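Local coordinates for protein putative transcriptional regulator (Streptomyces coelicolor A3, PDB 2PQQ) that probably regulates transcription by binding cAMP and DNA, and is represented here by its N-terminal, cyclic nucleotide-binding domain, at residues L49-G55 with V74-I80; K56-R61 with T92-L98; S84-P88 with L106-L111. All blocks are in the same frame, centred on the assembly; numbering follows the deposited sequence.

The three contacts tie together the beta-roll of the cyclic nucleotide-binding domain. Contacts 1 and 2 lie about 12 Å apart (centre to centre, as for the other pairs) and share an apolar interior: I80 and V74 of contact 1 pack on V57 and L59 of contact 2, and V74 N probably donates to V57 O at 2.7 Å. Contact 3 lies about 16 Å from contact 1 and joins it through L49, which packs on L85 and meets L106 in the neighbouring strand. Contacts 2 and 3, about 20 Å apart, do not touch directly, but T92-A93 and S84-P88 probably both belong to the phosphate-binding cassette, as in related CRP-type domains.

Contact 1. Residues L49-G55 with V74-I80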
ATOM      1  N   LEU A  49      19.665   5.352  12.746  1.00 35.37           N
ATOM      2  CA  LEU A  49      19.148   6.282  11.786  1.00 35.48           C
ATOM      3  C   LEU A  49      20.224   7.288  11.460  1.00 33.57           C
ATOM      4  O   LEU A  49      21.000   7.580  12.302  1.00 33.33           O
ATOM      5  CB  LEU A  49      17.996   6.980  12.458  1.00 35.51           C
ATOM      6  CG  LEU A  49      17.439   8.325  12.112  1.00 40.16           C
ATOM      7  CD1 LEU A  49      16.110   8.450  12.731  1.00 37.73           C
ATOM      8  CD2 LEU A  49      18.312   9.393  12.550  1.00 39.75           C
ATOM      9  N   TYR A  50      20.271   7.784  10.235  1.00 32.39           N
ATOM     10  CA  TYR A  50      21.231   8.829   9.868  1.00 32.62           C
ATOM     11  C   TYR A  50      20.469   9.988   9.245  1.00 32.53           C
ATOM     12  O   TYR A  50      19.439   9.782   8.598  1.00 33.69           O
ATOM     13  CB  TYR A  50      22.272   8.331   8.844  1.00 33.24           C
ATOM     14  CG  TYR A  50      23.107   7.134   9.250  1.00 33.36           C
ATOM     15  CD1 TYR A  50      24.392   7.295   9.784  1.00 34.56           C
ATOM     16  CD2 TYR A  50      22.622   5.831   9.072  1.00 33.25           C
ATOM     17  CE1 TYR A  50      25.159   6.164  10.184  1.00 35.06           C
ATOM     18  CE2 TYR A  50      23.387   4.703   9.440  1.00 33.97           C
ATOM     19  CZ  TYR A  50      24.636   4.880  10.004  1.00 35.34           C
ATOM     20  OH  TYR A  50      25.388   3.755  10.321  1.00 36.67           O
ATOM     21  N   VAL A  51      20.970  11.189   9.378  1.00 32.66           N
ATOM     22  CA  VAL A  51      20.515  12.322   8.603  1.00 32.78           C
ATOM     23  C   VAL A  51      21.732  12.772   7.853  1.00 33.11           C
ATOM     24  O   VAL A  51      22.737  12.991   8.440  1.00 32.89           O
ATOM     25  CB  VAL A  51      20.002  13.445   9.512  1.00 32.90           C
ATOM     26  CG1 VAL A  51      19.736  14.666   8.743  1.00 30.50           C
ATOM     27  CG2 VAL A  51      18.769  13.021  10.257  1.00 34.26           C
ATOM     28  N   VAL A  52      21.667  12.760   6.536  1.00 33.61           N
ATOM     29  CA  VAL A  52      22.806  13.227   5.750  1.00 34.10           C
ATOM     30  C   VAL A  52      22.892  14.751   5.913  1.00 34.35           C
ATOM     31  O   VAL A  52      21.895  15.453   5.696  1.00 35.23           O
ATOM     32  CB  VAL A  52      22.658  12.869   4.224  1.00 33.80           C
ATOM     33  CG1 VAL A  52      23.739  13.549   3.396  1.00 34.87           C
ATOM     34  CG2 VAL A  52      22.722  11.385   4.019  1.00 33.20           C
ATOM     35  N   THR A  53      24.070  15.274   6.246  1.00 34.31           N
ATOM     36  CA  THR A  53      24.218  16.733   6.333  1.00 34.86           C
ATOM     37  C   THR A  53      25.010  17.356   5.159  1.00 35.95           C
ATOM     38  O   THR A  53      24.916  18.564   4.905  1.00 35.53           O
ATOM     39  CB  THR A  53      24.779  17.177   7.700  1.00 34.51           C
ATOM     40  OG1 THR A  53      26.125  16.725   7.832  1.00 35.73           O
ATOM     41  CG2 THR A  53      23.951  16.561   8.846  1.00 31.76           C
ATOM     42  N   GLU A  54      25.780  16.537   4.455  1.00 36.69           N
ATOM     43  CA  GLU A  54      26.412  16.956   3.193  1.00 38.66           C
ATOM     44  C   GLU A  54      26.857  15.743   2.394  1.00 38.23           C
ATOM     45  O   GLU A  54      27.162  14.686   2.967  1.00 38.08           O
ATOM     46  CB  GLU A  54      27.594  17.913   3.413  1.00 38.94           C
ATOM     47  CG  GLU A  54      28.733  17.390   4.276  1.00 40.03           C
ATOM     48  CD  GLU A  54      29.804  18.458   4.540  1.00 41.79           C
ATOM     49  OE1 GLU A  54      29.517  19.455   5.254  1.00 45.10           O
ATOM     50  OE2 GLU A  54      30.940  18.297   4.043  1.00 44.44           O
ATOM     51  N   GLY A  55      26.875  15.909   1.078  1.00 37.73           N
ATOM     52  CA  GLY A  55      27.250  14.844   0.160  1.00 36.90           C
ATOM     53  C   GLY A  55      26.051  14.001  -0.224  1.00 36.48           C
ATOM     54  O   GLY A  55      24.919  14.287   0.173  1.00 36.36           O
ATOM     55  N   VAL A  74      20.534   9.736  -1.637  1.00 39.87           N
ATOM     56  CA  VAL A  74      20.130  10.495  -0.465  1.00 39.51           C
ATOM     57  C   VAL A  74      21.094  11.643  -0.233  1.00 39.65           C
ATOM     58  O   VAL A  74      22.301  11.431  -0.128  1.00 40.24           O
ATOM     59  CB  VAL A  74      20.056   9.588   0.795  1.00 39.05           C
ATOM     60  CG1 VAL A  74      19.629  10.394   2.028  1.00 38.92           C
ATOM     61  CG2 VAL A  74      19.128   8.400   0.567  1.00 38.46           C
ATOM     62  N   GLY A  75      20.561  12.863  -0.159  1.00 39.85           N
ATOM     63  CA  GLY A  75      21.389  14.047   0.045  1.00 39.10           C
ATOM     64  C   GLY A  75      21.070  14.824   1.310  1.00 38.76           C
ATOM     65  O   GLY A  75      20.347  14.333   2.180  1.00 38.81           O
ATOM     66  N   PRO A  76      21.580  16.064   1.407  1.00 38.90           N
ATOM     67  CA  PRO A  76      21.479  16.807   2.661  1.00 39.22           C
ATOM     68  C   PRO A  76      20.039  16.899   3.189  1.00 39.21           C
ATOM     69  O   PRO A  76      19.113  17.168   2.422  1.00 39.13           O
ATOM     70  CB  PRO A  76      22.045  18.182   2.300  1.00 38.98           C
ATOM     71  CG  PRO A  76      22.963  17.910   1.145  1.00 38.55           C
ATOM     72  CD  PRO A  76      22.238  16.864   0.355  1.00 39.31           C
ATOM     73  N   SER A  77      19.885  16.617   4.482  1.00 38.79           N
ATOM     74  CA  SER A  77      18.614  16.716   5.225  1.00 38.50           C
ATOM     75  C   SER A  77      17.689  15.510   5.080  1.00 38.00           C
ATOM     76  O   SER A  77      16.598  15.509   5.635  1.00 37.98           O
ATOM     77  CB  SER A  77      17.865  18.031   4.895  1.00 39.25           C
ATOM     78  OG  SER A  77      16.845  17.802   3.936  1.00 39.64           O
ATOM     79  N   GLU A  78      18.118  14.486   4.337  1.00 36.87           N
ATOM     80  CA  GLU A  78      17.307  13.287   4.147  1.00 37.11           C
ATOM     81  C   GLU A  78      17.782  12.133   5.041  1.00 36.44           C
ATOM     82  O   GLU A  78      18.963  12.049   5.398  1.00 34.77           O
ATOM     83  CB  GLU A  78      17.326  12.847   2.687  1.00 37.61           C
ATOM     84  CG  GLU A  78      16.666  13.848   1.722  1.00 38.10           C
ATOM     85  CD  GLU A  78      16.889  13.500   0.272  1.00 39.44           C
ATOM     86  OE1 GLU A  78      17.510  14.321  -0.437  1.00 45.44           O
ATOM     87  OE2 GLU A  78      16.429  12.427  -0.179  1.00 42.28           O
ATOM     88  N   LEU A  79      16.857  11.231   5.367  1.00 36.69           N
ATOM     89  CA  LEU A  79      17.118  10.181   6.330  1.00 37.40           C
ATOM     90  C   LEU A  79      17.499   8.850   5.686  1.00 36.61           C
ATOM     91  O   LEU A  79      17.036   8.521   4.597  1.00 36.00           O
ATOM     92  CB  LEU A  79      15.894   9.987   7.232  1.00 37.53           C
ATOM     93  CG  LEU A  79      15.732  10.907   8.446  1.00 39.44           C
ATOM     94  CD1 LEU A  79      15.989  12.364   8.099  1.00 41.50           C
ATOM     95  CD2 LEU A  79      14.326  10.723   9.006  1.00 39.12           C
ATOM     96  N   ILE A  80      18.326   8.090   6.399  1.00 35.25           N
ATOM     97  CA  ILE A  80      18.675   6.721   6.030  1.00 34.75           C
ATOM     98  C   ILE A  80      18.415   5.870   7.255  1.00 34.37           C
ATOM     99  O   ILE A  80      18.807   6.259   8.385  1.00 34.06           O
ATOM    100  CB  ILE A  80      20.171   6.614   5.563  1.00 34.76           C
ATOM    101  CG1 ILE A  80      20.483   7.655   4.468  1.00 35.80           C
ATOM    102  CG2 ILE A  80      20.496   5.215   5.067  1.00 34.14           C
ATOM    103  CD1 ILE A  80      21.977   7.689   3.988  1.00 35.16           C
TER
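V52 points into the turn and strand of 74-80. V52 CB rests 3.4 Å from G75 O and its CG1 lies against the same carbonyl group, while V52 CG2 meets both V74 CG1 and I80 CD1 at 3.8 Å. With CG1 anti to the backbone N (chi1 171°), the two methyls are divided between the turn and the apolar side chains. An alanine here would probably open a gap beside V74 and I80 and thin the cover over the G75 carbonyl, where CG1 now lies. The backbone of V52 is gripped on both atoms: V52 N donates to E78 O at 3.0 Å, and V52 O takes a short, nearly straight bond from S77 N at 2.6 Å. Both bonds reach the type II turn G75-E78, which is itself closed by E78 N to G75 O.

Beyond the turn the ladder becomes regular. Y50 and I80 form an antiparallel hydrogen-bonded pair, with Y50 N in the carbonyl plane of I80 O at 2.8 Å and I80 N returning a bond to Y50 O from a tilt of 28°. V51 and L79, the next, non-hydrogen-bonded pair, lie alongside each other with V51 CG2 3.6 Å from L79 CD1.

The other end is looser. T53 and E54 turn away from 74-80 and form a classic beta bulge opposite K102, and the exposed ring of P76 meets mainly backbone atoms of T53, E54 and G55. G55 has a positive phi (88°) at which a side chain would jam against the preceding carbonyl. Y50 and I80 also pack on L39 and F40 of strand 38-40. The antiparallel pairing, entered from the type II turn, is part of the beta-roll (jelly-roll) of a CRP-type cyclic nucleotide-binding domain.

Contact 2. Residues K56-R61 with T92-L98; sequences KVKLHR and TATGTAL
Strands 57-61 and 94-97 run antiparallel at 152°, their axes 4.5 Å apart at closest approach, with K58-T96 and H60-T94 as hydrogen-bonded pairs and V57-A97 and L59-G95 as non-hydrogen-bonded ones; L98 N to K56 O extends the ladder.

H60 dominates one face of the sheet. Its CG stands between the backbone N and the carbonyl carbon (chi1 51°), which swings the imidazole across the neighbouring strand. T94 comes up beneath the ring, its CB 4.0 Å from the ring centroid in a CH-pi contact and its CG2 3.6 Å from H60 CE1. At the ring edge, H60 NE2 and T96 OG1 share a nearly straight hydrogen bond of 2.8 Å. The other nitrogen, ND1, bonds to E68, so the imidazole is held at both ends and its rotation is fixed; T94 OG1 turns instead to the backbone N of E42. Farther along this face, L98 CD1 packs 3.7 Å from K58 CB, while the lysine tail leads away.

On the opposite face G95 sits beside L59 and V57. A CB on G95 would be tight against both L59 CD2 and V57 CG1.

At the far end R61 bends at chi3 (-60°) and brings its guanidinium edge to the carbonyl of T92. The R61 NE to T92 O bond is short, 2.6 Å, and NH2 adds only a weak one.

The polar grips thus lie at the T96 side chain and at the T92 carbonyl. The E68 carboxylate would probably stabilise any positive charge on H60, and R61 ties the strand to the Arg-Thr-Ala end of the presumed phosphate-binding cassette.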
ATOM      1  N   LYS A  56      26.313  12.955  -1.000  1.00 36.02           N
ATOM      2  CA  LYS A  56      25.283  12.054  -1.490  1.00 35.62           C
ATOM      3  C   LYS A  56      25.649  10.608  -1.188  1.00 34.78           C
ATOM      4  O   LYS A  56      26.795  10.194  -1.400  1.00 34.07           O
ATOM      5  CB  LYS A  56      25.127  12.236  -3.005  1.00 35.24           C
ATOM      6  CG  LYS A  56      24.704  13.651  -3.387  1.00 35.96           C
ATOM      7  CD  LYS A  56      24.638  13.868  -4.900  1.00 37.02           C
ATOM      8  CE  LYS A  56      24.053  15.241  -5.189  1.00 40.58           C
ATOM      9  NZ  LYS A  56      23.086  15.637  -4.103  1.00 42.38           N
ATOM     10  N   VAL A  57      24.659   9.861  -0.704  1.00 34.16           N
ATOM     11  CA  VAL A  57      24.753   8.431  -0.479  1.00 33.88           C
ATOM     12  C   VAL A  57      23.786   7.702  -1.428  1.00 33.93           C
ATOM     13  O   VAL A  57      22.578   7.937  -1.397  1.00 34.04           O
ATOM     14  CB  VAL A  57      24.391   8.064   0.985  1.00 33.29           C
ATOM     15  CG1 VAL A  57      24.456   6.579   1.191  1.00 34.31           C
ATOM     16  CG2 VAL A  57      25.329   8.767   1.960  1.00 34.74           C
ATOM     17  N   LYS A  58      24.324   6.815  -2.267  1.00 33.41           N
ATOM     18  CA  LYS A  58      23.493   5.957  -3.106  1.00 33.44           C
ATOM     19  C   LYS A  58      23.126   4.686  -2.339  1.00 33.28           C
ATOM     20  O   LYS A  58      24.005   4.002  -1.827  1.00 32.77           O
ATOM     21  CB  LYS A  58      24.237   5.579  -4.396  1.00 33.47           C
ATOM     22  CG  LYS A  58      23.498   4.596  -5.277  1.00 34.43           C
ATOM     23  CD  LYS A  58      24.476   3.902  -6.205  1.00 39.74           C
ATOM     24  CE  LYS A  58      23.901   2.604  -6.718  1.00 41.38           C
ATOM     25  NZ  LYS A  58      23.333   2.689  -8.088  1.00 43.46           N
ATOM     26  N   LEU A  59      21.837   4.387  -2.251  1.00 32.90           N
ATOM     27  CA  LEU A  59      21.389   3.126  -1.675  1.00 34.23           C
ATOM     28  C   LEU A  59      21.157   2.110  -2.802  1.00 34.26           C
ATOM     29  O   LEU A  59      20.588   2.466  -3.835  1.00 33.50           O
ATOM     30  CB  LEU A  59      20.124   3.325  -0.829  1.00 33.91           C
ATOM     31  CG  LEU A  59      20.240   4.114   0.484  1.00 35.54           C
ATOM     32  CD1 LEU A  59      18.871   4.395   1.049  1.00 33.57           C
ATOM     33  CD2 LEU A  59      21.063   3.345   1.493  1.00 36.20           C
ATOM     34  N   HIS A  60      21.659   0.879  -2.629  1.00 34.98           N
ATOM     35  CA  HIS A  60      21.511  -0.184  -3.653  1.00 35.97           C
ATOM     36  C   HIS A  60      21.385  -1.605  -3.062  1.00 37.28           C
ATOM     37  O   HIS A  60      21.820  -1.872  -1.937  1.00 36.83           O
ATOM     38  CB  HIS A  60      22.624  -0.121  -4.714  1.00 35.08           C
ATOM     39  CG  HIS A  60      24.005  -0.066  -4.142  1.00 36.10           C
ATOM     40  ND1 HIS A  60      24.788  -1.188  -3.971  1.00 34.94           N
ATOM     41  CD2 HIS A  60      24.730   0.975  -3.665  1.00 36.59           C
ATOM     42  CE1 HIS A  60      25.941  -0.840  -3.432  1.00 35.27           C
ATOM     43  NE2 HIS A  60      25.927   0.464  -3.222  1.00 36.62           N
ATOM     44  N   ARG A  61      20.813  -2.510  -3.861  1.00 38.88           N
ATOM     45  CA  ARG A  61      20.436  -3.854  -3.429  1.00 41.04           C
ATOM     46  C   ARG A  61      20.859  -4.869  -4.503  1.00 41.63           C
ATOM     47  O   ARG A  61      20.818  -4.569  -5.704  1.00 41.54           O
ATOM     48  CB  ARG A  61      18.923  -3.887  -3.181  1.00 41.18           C
ATOM     49  CG  ARG A  61      18.354  -5.184  -2.610  1.00 42.83           C
ATOM     50  CD  ARG A  61      16.896  -4.995  -2.162  1.00 42.32           C
ATOM     51  NE  ARG A  61      16.765  -3.967  -1.126  1.00 43.91           N
ATOM     52  CZ  ARG A  61      15.700  -3.185  -0.955  1.00 43.31           C
ATOM     53  NH1 ARG A  61      14.648  -3.295  -1.756  1.00 44.75           N
ATOM     54  NH2 ARG A  61      15.695  -2.275   0.011  1.00 43.91           N
ATOM     55  N   THR A  92      18.514  -3.626   4.473  1.00 35.84           N
ATOM     56  CA  THR A  92      17.894  -4.136   3.245  1.00 37.19           C
ATOM     57  C   THR A  92      18.616  -3.563   2.019  1.00 36.28           C
ATOM     58  O   THR A  92      18.368  -3.984   0.892  1.00 36.34           O
ATOM     59  CB  THR A  92      16.397  -3.760   3.186  1.00 37.38           C
ATOM     60  OG1 THR A  92      16.261  -2.355   3.401  1.00 39.22           O
ATOM     61  CG2 THR A  92      15.606  -4.480   4.261  1.00 39.42           C
ATOM     62  N   ALA A  93      19.530  -2.628   2.257  1.00 35.42           N
ATOM     63  CA  ALA A  93      20.343  -2.044   1.195  1.00 34.99           C
ATOM     64  C   ALA A  93      21.796  -1.749   1.614  1.00 34.68           C
ATOM     65  O   ALA A  93      22.111  -1.683   2.804  1.00 34.95           O
ATOM     66  CB  ALA A  93      19.681  -0.772   0.675  1.00 35.04           C
ATOM     67  N   THR A  94      22.673  -1.586   0.615  1.00 33.94           N
ATOM     68  CA  THR A  94      24.019  -1.063   0.825  1.00 33.08           C
ATOM     69  C   THR A  94      24.012   0.441   0.534  1.00 32.92           C
ATOM     70  O   THR A  94      23.393   0.885  -0.415  1.00 32.88           O
ATOM     71  CB  THR A  94      25.047  -1.792  -0.077  1.00 33.06           C
ATOM     72  OG1 THR A  94      25.078  -3.173   0.295  1.00 31.73           O
ATOM     73  CG2 THR A  94      26.455  -1.203   0.093  1.00 31.98           C
ATOM     74  N   GLY A  95      24.671   1.216   1.387  1.00 32.13           N
ATOM     75  CA  GLY A  95      24.770   2.641   1.200  1.00 31.20           C
ATOM     76  C   GLY A  95      26.207   2.933   0.866  1.00 31.23           C
ATOM     77  O   GLY A  95      27.101   2.575   1.620  1.00 30.49           O
ATOM     78  N   THR A  96      26.414   3.549  -0.291  1.00 30.50           N
ATOM     79  CA  THR A  96      27.741   3.867  -0.792  1.00 31.38           C
ATOM     80  C   THR A  96      27.879   5.381  -1.016  1.00 30.26           C
ATOM     81  O   THR A  96      27.051   5.998  -1.656  1.00 29.61           O
ATOM     82  CB  THR A  96      28.020   3.078  -2.076  1.00 30.99           C
ATOM     83  OG1 THR A  96      27.945   1.680  -1.771  1.00 33.83           O
ATOM     84  CG2 THR A  96      29.399   3.396  -2.655  1.00 31.92           C
ATOM     85  N   ALA A  97      28.920   5.961  -0.443  1.00 30.48           N
ATOM     86  CA  ALA A  97      29.183   7.382  -0.564  1.00 31.29           C
ATOM     87  C   ALA A  97      29.561   7.685  -2.016  1.00 31.66           C
ATOM     88  O   ALA A  97      30.469   7.064  -2.585  1.00 32.09           O
ATOM     89  CB  ALA A  97      30.312   7.804   0.389  1.00 30.96           C
ATOM     90  N   LEU A  98      28.848   8.614  -2.631  1.00 32.45           N
ATOM     91  CA  LEU A  98      29.204   9.047  -3.992  1.00 33.62           C
ATOM     92  C   LEU A  98      30.161  10.214  -3.983  1.00 34.35           C
ATOM     93  O   LEU A  98      30.791  10.543  -5.016  1.00 34.47           O
ATOM     94  CB  LEU A  98      27.960   9.444  -4.771  1.00 33.75           C
ATOM     95  CG  LEU A  98      26.993   8.303  -4.990  1.00 34.37           C
ATOM     96  CD1 LEU A  98      25.625   8.874  -5.405  1.00 36.71           C
ATOM     97  CD2 LEU A  98      27.562   7.319  -6.027  1.00 35.06           C
TER

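Contact 3. Residues S84-P88 with L106-L111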
ATOM      1  N   SER A  84      14.917   1.734  11.768  1.00 37.36           N
ATOM      2  CA  SER A  84      15.914   0.932  12.471  1.00 37.92           C
ATOM      3  C   SER A  84      16.293   1.521  13.825  1.00 37.88           C
ATOM      4  O   SER A  84      16.745   0.807  14.692  1.00 38.22           O
ATOM      5  CB  SER A  84      17.150   0.690  11.587  1.00 38.50           C
ATOM      6  OG  SER A  84      18.037   1.776  11.662  1.00 40.59           O
ATOM      7  N   LEU A  85      16.069   2.820  14.020  1.00 37.33           N
ATOM      8  CA  LEU A  85      16.160   3.421  15.342  1.00 37.34           C
ATOM      9  C   LEU A  85      15.194   2.737  16.349  1.00 37.14           C
ATOM     10  O   LEU A  85      15.527   2.547  17.503  1.00 36.31           O
ATOM     11  CB  LEU A  85      15.860   4.927  15.225  1.00 37.69           C
ATOM     12  CG  LEU A  85      15.711   5.789  16.482  1.00 38.60           C
ATOM     13  CD1 LEU A  85      16.990   5.861  17.330  1.00 35.83           C
ATOM     14  CD2 LEU A  85      15.233   7.185  16.102  1.00 37.75           C
ATOM     15  N   PHE A  86      14.000   2.367  15.895  1.00 36.70           N
ATOM     16  CA  PHE A  86      12.987   1.821  16.772  1.00 37.20           C
ATOM     17  C   PHE A  86      12.911   0.305  16.701  1.00 37.67           C
ATOM     18  O   PHE A  86      12.587  -0.348  17.685  1.00 37.93           O
ATOM     19  CB  PHE A  86      11.633   2.416  16.411  1.00 37.28           C
ATOM     20  CG  PHE A  86      11.606   3.928  16.466  1.00 37.60           C
ATOM     21  CD1 PHE A  86      11.809   4.594  17.672  1.00 36.11           C
ATOM     22  CD2 PHE A  86      11.394   4.671  15.313  1.00 37.07           C
ATOM     23  CE1 PHE A  86      11.790   6.005  17.749  1.00 37.83           C
ATOM     24  CE2 PHE A  86      11.374   6.083  15.367  1.00 38.39           C
ATOM     25  CZ  PHE A  86      11.572   6.748  16.603  1.00 36.99           C
ATOM     26  N   ASP A  87      13.204  -0.242  15.527  1.00 37.67           N
ATOM     27  CA  ASP A  87      13.074  -1.654  15.280  1.00 37.93           C
ATOM     28  C   ASP A  87      14.340  -2.142  14.564  1.00 37.71           C
ATOM     29  O   ASP A  87      14.306  -2.370  13.360  1.00 37.51           O
ATOM     30  CB  ASP A  87      11.810  -1.908  14.445  1.00 37.74           C
ATOM     31  CG  ASP A  87      11.498  -3.389  14.268  1.00 39.69           C
ATOM     32  OD1 ASP A  87      11.803  -4.199  15.173  1.00 41.16           O
ATOM     33  OD2 ASP A  87      10.936  -3.745  13.208  1.00 42.21           O
ATOM     34  N   PRO A  88      15.463  -2.286  15.304  1.00 37.60           N
ATOM     35  CA  PRO A  88      16.709  -2.810  14.745  1.00 37.29           C
ATOM     36  C   PRO A  88      16.491  -4.117  13.979  1.00 37.24           C
ATOM     37  O   PRO A  88      15.711  -4.962  14.401  1.00 36.64           O
ATOM     38  CB  PRO A  88      17.558  -3.079  15.994  1.00 37.46           C
ATOM     39  CG  PRO A  88      17.090  -2.031  16.970  1.00 38.03           C
ATOM     40  CD  PRO A  88      15.611  -1.953  16.742  1.00 37.80           C
ATOM     41  N   LEU A 106      21.791   8.484  14.946  1.00 34.74           N
ATOM     42  CA  LEU A 106      21.192   8.205  16.265  1.00 34.65           C
ATOM     43  C   LEU A 106      20.940   6.705  16.359  1.00 35.01           C
ATOM     44  O   LEU A 106      20.283   6.146  15.491  1.00 34.06           O
ATOM     45  CB  LEU A 106      19.889   9.007  16.458  1.00 35.41           C
ATOM     46  CG  LEU A 106      19.219   8.986  17.855  1.00 34.84           C
ATOM     47  CD1 LEU A 106      20.024   9.766  18.930  1.00 34.03           C
ATOM     48  CD2 LEU A 106      17.761   9.464  17.812  1.00 34.64           C
ATOM     49  N   GLY A 107      21.473   6.055  17.399  1.00 35.18           N
ATOM     50  CA  GLY A 107      21.308   4.616  17.585  1.00 34.90           C
ATOM     51  C   GLY A 107      20.134   4.288  18.493  1.00 36.17           C
ATOM     52  O   GLY A 107      19.750   5.087  19.363  1.00 34.21           O
ATOM     53  N   HIS A 108      19.557   3.107  18.283  1.00 36.72           N
ATOM     54  CA  HIS A 108      18.568   2.579  19.212  1.00 37.60           C
ATOM     55  C   HIS A 108      18.980   2.762  20.690  1.00 37.20           C
ATOM     56  O   HIS A 108      18.160   3.178  21.517  1.00 37.32           O
ATOM     57  CB  HIS A 108      18.262   1.100  18.925  1.00 37.88           C
ATOM     58  CG  HIS A 108      17.091   0.592  19.690  1.00 37.80           C
ATOM     59  ND1 HIS A 108      17.226  -0.229  20.787  1.00 40.76           N
ATOM     60  CD2 HIS A 108      15.767   0.862  19.581  1.00 39.78           C
ATOM     61  CE1 HIS A 108      16.031  -0.483  21.293  1.00 40.56           C
ATOM     62  NE2 HIS A 108      15.129   0.168  20.583  1.00 42.67           N
ATOM     63  N   GLY A 109      20.248   2.480  20.988  1.00 37.42           N
ATOM     64  CA  GLY A 109      20.829   2.578  22.334  1.00 37.82           C
ATOM     65  C   GLY A 109      20.777   3.977  22.944  1.00 38.28           C
ATOM     66  O   GLY A 109      20.844   4.124  24.168  1.00 38.02           O
ATOM     67  N   ASP A 110      20.655   5.001  22.101  1.00 38.23           N
ATOM     68  CA  ASP A 110      20.635   6.397  22.553  1.00 39.23           C
ATOM     69  C   ASP A 110      19.240   6.910  22.849  1.00 39.05           C
ATOM     70  O   ASP A 110      19.053   8.053  23.303  1.00 39.16           O
ATOM     71  CB  ASP A 110      21.211   7.302  21.469  1.00 39.94           C
ATOM     72  CG  ASP A 110      22.599   6.924  21.081  1.00 42.53           C
ATOM     73  OD1 ASP A 110      23.396   6.559  21.974  1.00 41.84           O
ATOM     74  OD2 ASP A 110      22.889   7.010  19.865  1.00 45.19           O
ATOM     75  N   LEU A 111      18.251   6.088  22.549  1.00 39.11           N
ATOM     76  CA  LEU A 111      16.870   6.494  22.690  1.00 39.02           C
ATOM     77  C   LEU A 111      16.436   6.557  24.141  1.00 38.03           C
ATOM     78  O   LEU A 111      15.833   7.535  24.582  1.00 38.28           O
ATOM     79  CB  LEU A 111      15.995   5.495  21.919  1.00 39.23           C
ATOM     80  CG  LEU A 111      14.652   5.898  21.346  1.00 41.91           C
ATOM     81  CD1 LEU A 111      14.701   7.262  20.623  1.00 40.35           C
ATOM     82  CD2 LEU A 111      14.181   4.727  20.418  1.00 38.54           C
TER
HETATM   83  O   HOH W   1      11.839   1.219  20.111  1.00 31.90           O
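Both methyls of L85 meet L106 CD2, with L85 CD1 at 3.7 Å; L85 CD1 also lies 3.5 Å from G107 O and, more loosely, against L111 CD1. With CG anti to the backbone N (chi1 172°), the branch is carried to the end of strand 101-107. F86 meets L111 at about a right angle, its CD1 3.6 Å from L111 CD2. P88 lies over the face of the H108 imidazole in a CH-pi contact, CG being 4.2 Å from the ring centroid. A water donates to F86 O at 3.0 Å and also lies near the plane of the H108 ring, at the edge, with a weak link to NE2.

What shapes 106-111 comes next: G107 N donates to D110 OD2 at 3.0 Å, and D110 N bonds back to G107 O, closing a turn that leads into helix 111-117. On the other segment, S84 OG bonds to G81 O, and D87 makes a salt bridge to R127 of the fourth subunit.

The loop 84-88 packs against strand 45-54 (L85 on L49, P88 on D47) and, through F86, against L125 and V129 of helix 120-139. L106 faces helix 18-27.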